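Local structure of putative sugar binding protein (6GT9) at residues F33-E38 against G90-G95; D43-V48 against V116-D121. The protein binds beta-D-galactopyranose as a glucose-galactose binding protein and probably serves a three-component sensing system linked to galactan utilization. All blocks are in the same frame, centred on the assembly; numbering follows the deposited sequence.

Contact 1: residues F33-E38 against G90-G95; sequences FVLVPE and GIITQG. With GAL (beta-D-galactopyranose), chain E.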
loop_
_atom_site.group_PDB
_atom_site.type_symbol
_atom_site.label_atom_id
_atom_site.label_comp_id
_atom_site.label_asym_id
_atom_site.label_seq_id
_atom_site.Cartn_x
_atom_site.Cartn_y
_atom_site.Cartn_z
ATOM N N PHE A 33 18.678 12.187 -2.231
ATOM C CA PHE A 33 17.241 11.948 -2.234
ATOM C C PHE A 33 16.875 11.135 -0.999
ATOM O O PHE A 33 17.598 10.204 -0.630
ATOM C CB PHE A 33 16.772 11.153 -3.465
ATOM C CG PHE A 33 17.084 11.797 -4.800
ATOM C CD1 PHE A 33 17.501 13.120 -4.891
ATOM C CD2 PHE A 33 16.939 11.058 -5.965
ATOM C CE1 PHE A 33 17.784 13.691 -6.131
ATOM C CE2 PHE A 33 17.215 11.620 -7.200
ATOM C CZ PHE A 33 17.652 12.941 -7.275
ATOM N N VAL A 34 15.749 11.465 -0.376
ATOM C CA VAL A 34 15.256 10.726 0.780
ATOM C C VAL A 34 13.986 9.992 0.373
ATOM O O VAL A 34 13.098 10.579 -0.255
ATOM C CB VAL A 34 14.991 11.647 1.981
ATOM C CG1 VAL A 34 14.425 10.824 3.158
ATOM C CG2 VAL A 34 16.292 12.374 2.400
ATOM N N LEU A 35 13.901 8.715 0.725
ATOM C CA LEU A 35 12.683 7.926 0.562
ATOM C C LEU A 35 12.164 7.622 1.958
ATOM O O LEU A 35 12.893 7.052 2.776
ATOM C CB LEU A 35 12.945 6.636 -0.214
ATOM C CG LEU A 35 11.806 5.607 -0.246
ATOM C CD1 LEU A 35 10.569 6.146 -0.964
ATOM C CD2 LEU A 35 12.282 4.305 -0.882
ATOM N N VAL A 36 10.930 8.027 2.235
ATOM C CA VAL A 36 10.312 7.824 3.540
ATOM C C VAL A 36 9.248 6.738 3.389
ATOM O O VAL A 36 8.246 6.955 2.692
ATOM C CB VAL A 36 9.698 9.121 4.081
ATOM C CG1 VAL A 36 9.059 8.864 5.438
ATOM C CG2 VAL A 36 10.759 10.214 4.162
ATOM N N PRO A 37 9.427 5.563 3.984
ATOM C CA PRO A 37 8.390 4.531 3.931
ATOM C C PRO A 37 7.356 4.736 5.032
ATOM O O PRO A 37 7.553 5.497 5.977
ATOM C CB PRO A 37 9.178 3.245 4.168
ATOM C CG PRO A 37 10.203 3.689 5.189
ATOM C CD PRO A 37 10.617 5.092 4.725
ATOM N N GLU A 38 6.231 4.031 4.892
ATOM C CA GLU A 38 5.218 4.054 5.939
ATOM C C GLU A 38 5.779 3.489 7.240
ATOM O O GLU A 38 5.462 3.981 8.325
ATOM C CB GLU A 38 3.987 3.259 5.488
ATOM C CG GLU A 38 2.781 3.305 6.415
ATOM C CD GLU A 38 1.542 2.694 5.746
ATOM O OE1 GLU A 38 1.667 2.258 4.581
ATOM O OE2 GLU A 38 0.458 2.647 6.372
ATOM N N GLY A 90 15.682 16.118 -2.869
ATOM C CA GLY A 90 14.337 15.692 -3.209
ATOM C C GLY A 90 13.836 14.741 -2.143
ATOM O O GLY A 90 14.645 14.091 -1.475
ATOM N N ILE A 91 12.515 14.657 -1.970
ATOM C CA ILE A 91 11.895 13.838 -0.932
ATOM C C ILE A 91 10.794 13.016 -1.587
ATOM O O ILE A 91 9.952 13.559 -2.317
ATOM C CB ILE A 91 11.334 14.704 0.212
ATOM C CG1 ILE A 91 12.488 15.413 0.944
ATOM C CG2 ILE A 91 10.529 13.868 1.175
ATOM C CD1 ILE A 91 12.061 16.376 2.032
ATOM N N ILE A 92 10.828 11.710 -1.363
ATOM C CA ILE A 92 9.856 10.770 -1.911
ATOM C C ILE A 92 9.114 10.146 -0.739
ATOM O O ILE A 92 9.744 9.587 0.168
ATOM C CB ILE A 92 10.541 9.692 -2.768
ATOM C CG1 ILE A 92 11.400 10.349 -3.855
ATOM C CG2 ILE A 92 9.493 8.721 -3.371
ATOM C CD1 ILE A 92 12.452 9.430 -4.466
ATOM N N THR A 93 7.783 10.235 -0.760
ATOM C CA THR A 93 6.977 9.836 0.386
ATOM C C THR A 93 5.547 9.557 -0.055
ATOM O O THR A 93 5.077 10.082 -1.063
ATOM C CB THR A 93 6.953 10.930 1.457
ATOM O OG1 THR A 93 6.149 10.504 2.557
ATOM C CG2 THR A 93 6.348 12.194 0.870
ATOM N N GLN A 94 4.847 8.762 0.745
ATOM C CA GLN A 94 3.397 8.695 0.625
ATOM C C GLN A 94 2.791 10.036 1.016
ATOM O O GLN A 94 3.291 10.730 1.910
ATOM C CB GLN A 94 2.824 7.628 1.548
ATOM C CG GLN A 94 3.122 6.199 1.204
ATOM C CD GLN A 94 2.953 5.328 2.440
ATOM O OE1 GLN A 94 3.650 5.534 3.430
ATOM N NE2 GLN A 94 1.997 4.384 2.404
ATOM N N GLY A 95 1.716 10.409 0.337
ATOM C CA GLY A 95 0.859 11.448 0.868
ATOM C C GLY A 95 -0.141 10.754 1.762
ATOM O O GLY A 95 -1.291 10.556 1.365
HETATM C C1 GAL E . 0.673 -2.273 0.965
HETATM C C2 GAL E . 0.687 -0.761 0.866
HETATM C C3 GAL E . 1.885 -0.156 1.621
HETATM C C4 GAL E . 1.877 -0.620 3.068
HETATM C C5 GAL E . 1.776 -2.134 3.142
HETATM C C6 GAL E . 1.579 -2.642 4.572
HETATM O O1 GAL E . -0.455 -2.786 0.284
HETATM O O2 GAL E . 0.771 -0.338 -0.502
HETATM O O3 GAL E . 1.765 1.233 1.661
HETATM O O4 GAL E . 0.777 -0.034 3.772
HETATM O O5 GAL E . 0.642 -2.675 2.350
HETATM O O6 GAL E . 1.861 -4.022 4.659
#
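Glu-38 and Gln-94 meet because both side chains run out extended from the loops just past the two strands. In Glu-38, CG lies anti to the backbone N (chi1 -174°) and the chain stays straight to the carboxylate. In Gln-94, CG sits anti to the carbonyl carbon (chi1 -69°), which brings the amide up against Glu-38. The two side chains cross, with carboxylate and amide planes 52° apart. Gln-94 NE2 donates to Glu-38 OE1 over 3.1 Å. The acceptor lies close to the amide plane, but the N-H arrives from above the carboxylate plane. Glu-38 OE1 also accepts from O4 of the galactose at 2.6 Å, so one carboxylate oxygen serves both protein and sugar. Gln-94 NE2 bonds more strongly to Asp-119 OD1 and so links two sugar-binding acids. Gln-94 OE1 rests against Glu-38 CB, 3.1 Å away.

Behind this polar end, 33-36 and 90-93 are neighbouring parallel strands of the N-terminal Rossmann-like domain of a periplasmic binding protein. The sugar site lies past their C-terminal ends. Ile-92 is bonded through both its backbone N and its backbone O: its N donates to Val-34 O at 2.8 Å, and its O accepts from Val-36 N at 2.8 Å. Val-34 N adds a bond to Gly-90 O at 3.1 Å. On one face of the sheet, Leu-35 CD1 packs on Ile-92 CG2 at 3.7 Å. Helix 269-284 covers Phe-33 and Ile-92 there. Val-34, Val-36, Ile-91 and Thr-93 point to the other face, where Val-36 and Ile-91 touch Leu-80 of helix 73-85.

Contact 2: residues D43-V48 against V116-D121; sequences DYWRLV and VTIDTD. With GAL (beta-D-galactopyranose), chain E.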
loop_
_atom_site.group_PDB
_atom_site.type_symbol
_atom_site.label_atom_id
_atom_site.label_comp_id
_atom_site.label_asym_id
_atom_site.label_seq_id
_atom_site.Cartn_x
_atom_site.Cartn_y
_atom_site.Cartn_z
ATOM N N ASP A 43 7.782 -5.349 5.191
ATOM C CA ASP A 43 8.326 -6.139 4.078
ATOM C C ASP A 43 8.023 -5.522 2.718
ATOM O O ASP A 43 8.841 -5.603 1.791
ATOM C CB ASP A 43 7.783 -7.564 4.120
ATOM C CG ASP A 43 8.369 -8.372 5.267
ATOM O OD1 ASP A 43 9.272 -7.843 5.955
ATOM O OD2 ASP A 43 7.941 -9.528 5.458
ATOM N N TYR A 44 6.835 -4.953 2.555
ATOM C CA TYR A 44 6.497 -4.349 1.270
ATOM C C TYR A 44 7.367 -3.120 1.006
ATOM O O TYR A 44 7.906 -2.946 -0.098
ATOM C CB TYR A 44 4.999 -4.006 1.249
ATOM C CG TYR A 44 4.536 -3.136 0.079
ATOM C CD1 TYR A 44 4.660 -1.756 0.130
ATOM C CD2 TYR A 44 3.941 -3.701 -1.056
ATOM C CE1 TYR A 44 4.242 -0.954 -0.925
ATOM C CE2 TYR A 44 3.514 -2.907 -2.114
ATOM C CZ TYR A 44 3.669 -1.531 -2.039
ATOM O OH TYR A 44 3.256 -0.708 -3.067
ATOM N N TRP A 45 7.541 -2.272 2.021
ATOM C CA TRP A 45 8.348 -1.066 1.852
ATOM C C TRP A 45 9.827 -1.376 1.643
ATOM O O TRP A 45 10.539 -0.590 1.002
ATOM C CB TRP A 45 8.123 -0.133 3.047
ATOM C CG TRP A 45 6.935 0.681 2.761
ATOM C CD1 TRP A 45 5.677 0.483 3.214
ATOM C CD2 TRP A 45 6.867 1.764 1.837
ATOM N NE1 TRP A 45 4.821 1.409 2.672
ATOM C CE2 TRP A 45 5.527 2.203 1.808
ATOM C CE3 TRP A 45 7.815 2.429 1.054
ATOM C CZ2 TRP A 45 5.106 3.268 1.017
ATOM C CZ3 TRP A 45 7.401 3.496 0.276
ATOM C CH2 TRP A 45 6.057 3.909 0.270
ATOM N N ARG A 46 10.313 -2.513 2.141
ATOM C CA ARG A 46 11.689 -2.889 1.827
ATOM C C ARG A 46 11.832 -3.274 0.355
ATOM O O ARG A 46 12.908 -3.108 -0.229
ATOM C CB ARG A 46 12.149 -4.028 2.742
ATOM C CG ARG A 46 12.425 -3.623 4.191
ATOM C CD ARG A 46 13.701 -2.784 4.348
ATOM N NE ARG A 46 14.084 -2.620 5.752
ATOM C CZ ARG A 46 15.029 -1.788 6.194
ATOM N NH1 ARG A 46 15.701 -1.022 5.347
ATOM N NH2 ARG A 46 15.305 -1.722 7.495
ATOM N N LEU A 47 10.766 -3.790 -0.260
ATOM C CA LEU A 47 10.790 -4.023 -1.702
ATOM C C LEU A 47 10.834 -2.709 -2.468
ATOM O O LEU A 47 11.560 -2.591 -3.461
ATOM C CB LEU A 47 9.566 -4.831 -2.136
ATOM C CG LEU A 47 9.595 -6.333 -1.887
ATOM C CD1 LEU A 47 8.332 -6.989 -2.480
ATOM C CD2 LEU A 47 10.852 -6.947 -2.477
ATOM N N VAL A 48 10.047 -1.720 -2.034
ATOM C CA VAL A 48 10.103 -0.404 -2.660
ATOM C C VAL A 48 11.511 0.159 -2.552
ATOM O O VAL A 48 12.042 0.724 -3.514
ATOM C CB VAL A 48 9.074 0.549 -2.026
ATOM C CG1 VAL A 48 9.195 1.912 -2.639
ATOM C CG2 VAL A 48 7.663 0.006 -2.177
ATOM N N VAL A 116 8.076 13.972 -4.708
ATOM C CA VAL A 116 7.405 12.943 -5.497
ATOM C C VAL A 116 6.661 12.045 -4.521
ATOM O O VAL A 116 7.251 11.557 -3.549
ATOM C CB VAL A 116 8.399 12.133 -6.348
ATOM C CG1 VAL A 116 7.707 10.915 -6.984
ATOM C CG2 VAL A 116 9.014 13.016 -7.457
ATOM N N THR A 117 5.366 11.857 -4.748
ATOM C CA THR A 117 4.632 10.911 -3.932
ATOM C C THR A 117 4.756 9.516 -4.528
ATOM O O THR A 117 4.885 9.345 -5.743
ATOM C CB THR A 117 3.162 11.315 -3.799
ATOM O OG1 THR A 117 2.607 11.587 -5.096
ATOM C CG2 THR A 117 3.065 12.566 -2.952
ATOM N N ILE A 118 4.724 8.518 -3.649
ATOM C CA ILE A 118 4.908 7.118 -4.017
ATOM C C ILE A 118 3.884 6.291 -3.249
ATOM O O ILE A 118 3.593 6.586 -2.083
ATOM C CB ILE A 118 6.357 6.653 -3.730
ATOM C CG1 ILE A 118 6.589 5.209 -4.180
ATOM C CG2 ILE A 118 6.732 6.829 -2.232
ATOM C CD1 ILE A 118 8.047 4.847 -4.206
ATOM N N ASP A 119 3.296 5.294 -3.927
ATOM C CA ASP A 119 2.437 4.278 -3.304
ATOM C C ASP A 119 1.078 4.831 -2.884
ATOM O O ASP A 119 0.057 4.159 -3.038
ATOM C CB ASP A 119 3.165 3.631 -2.099
ATOM C CG ASP A 119 2.275 2.681 -1.295
ATOM O OD1 ASP A 119 1.614 3.150 -0.340
ATOM O OD2 ASP A 119 2.251 1.462 -1.603
ATOM N N THR A 120 1.047 6.042 -2.348
ATOM C CA THR A 120 -0.177 6.721 -1.933
ATOM C C THR A 120 -0.058 8.173 -2.374
ATOM O O THR A 120 0.930 8.835 -2.034
ATOM C CB THR A 120 -0.358 6.655 -0.400
ATOM O OG1 THR A 120 -0.280 5.293 0.053
ATOM C CG2 THR A 120 -1.680 7.293 0.035
ATOM N N ASP A 121 -1.045 8.683 -3.106
ATOM C CA ASP A 121 -0.933 10.038 -3.638
ATOM C C ASP A 121 -1.580 11.081 -2.726
ATOM O O ASP A 121 -2.507 10.786 -1.968
ATOM C CB ASP A 121 -1.564 10.130 -5.036
ATOM C CG ASP A 121 -1.102 11.364 -5.801
ATOM O OD1 ASP A 121 -0.112 12.005 -5.367
ATOM O OD2 ASP A 121 -1.700 11.693 -6.854
HETATM C C1 GAL E . 0.673 -2.273 0.965
HETATM C C2 GAL E . 0.687 -0.761 0.866
HETATM C C3 GAL E . 1.885 -0.156 1.621
HETATM C C4 GAL E . 1.877 -0.620 3.068
HETATM C C5 GAL E . 1.776 -2.134 3.142
HETATM C C6 GAL E . 1.579 -2.642 4.572
HETATM O O1 GAL E . -0.455 -2.786 0.284
HETATM O O2 GAL E . 0.771 -0.338 -0.502
HETATM O O3 GAL E . 1.765 1.233 1.661
HETATM O O4 GAL E . 0.777 -0.034 3.772
HETATM O O5 GAL E . 0.642 -2.675 2.350
HETATM O O6 GAL E . 1.861 -4.022 4.659
#
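The galactose pocket of this periplasmic binding protein is built here from the first turns of helix 43-59 and the loop that follows strand 115-118. Tyr-44, Trp-45 and Asp-119 all line it. Tyr-44 comes in from the helix and Asp-119 from the loop, with ring and carboxylate planes 64° apart. Tyr-44 OH gives a weak hydrogen bond to Asp-119 OD2 at 2.8 Å. The same OD2 accepts from O2 of the galactose at 2.6 Å. The CG of Asp-119 is anti to the backbone N (chi1 173°), which carries the carboxylate to both partners. Its other oxygen, OD1, takes a bond from Thr-120 OG1 at 2.9 Å.

The sugar lies over one face of the Tyr-44 ring, with galactose C1 3.9 Å above the ring centre. This is the carbohydrate-aromatic stacking common in sugar-binding sites. Replacing Tyr-44 by an alanine would probably strip the sugar of this stacking face and leave Asp-119 OD2 without its phenol partner. Trp-45 carries its indole between the sugar and the strand. Its NE1 is 3.2 Å from galactose O3, while CZ2 lies 3.7 Å from Asp-119 CB. One face of the indole meets Tyr-44 CD1 and Val-48 CG2, both toward its rim.

Farther from the sugar the contact turns apolar. Ile-118 CG2 abuts the rim of the indole, almost level with the ring. One turn along the helix from Tyr-44, Val-48 CG1 packs against Ile-118 CD1 at 3.5 Å.

In the fold
The centres of contacts 1 and 2 lie about 8 Å apart, and both contacts touch the same galactose. Their segments alternate along the chain: 33-38, 43-48, 90-95, 116-121. Helix 43-59 is the next element after strand 32-36. Strands 90-93 and 115-118 are neighbours in one parallel sheet. Contact 1 therefore joins two strands within the sheet, and contact 2 sets the helix against the next strand over. The two meet at Gln-94, whose CD packs on Trp-45 CZ2 at 3.3 Å. Gly-95 N also probably bonds to Thr-120 O. Together they form much of one domain's side of the sugar site. The other domain adds Arg-171 from helix 166-179, and Ala-222 and Asp-247 from just past two strands.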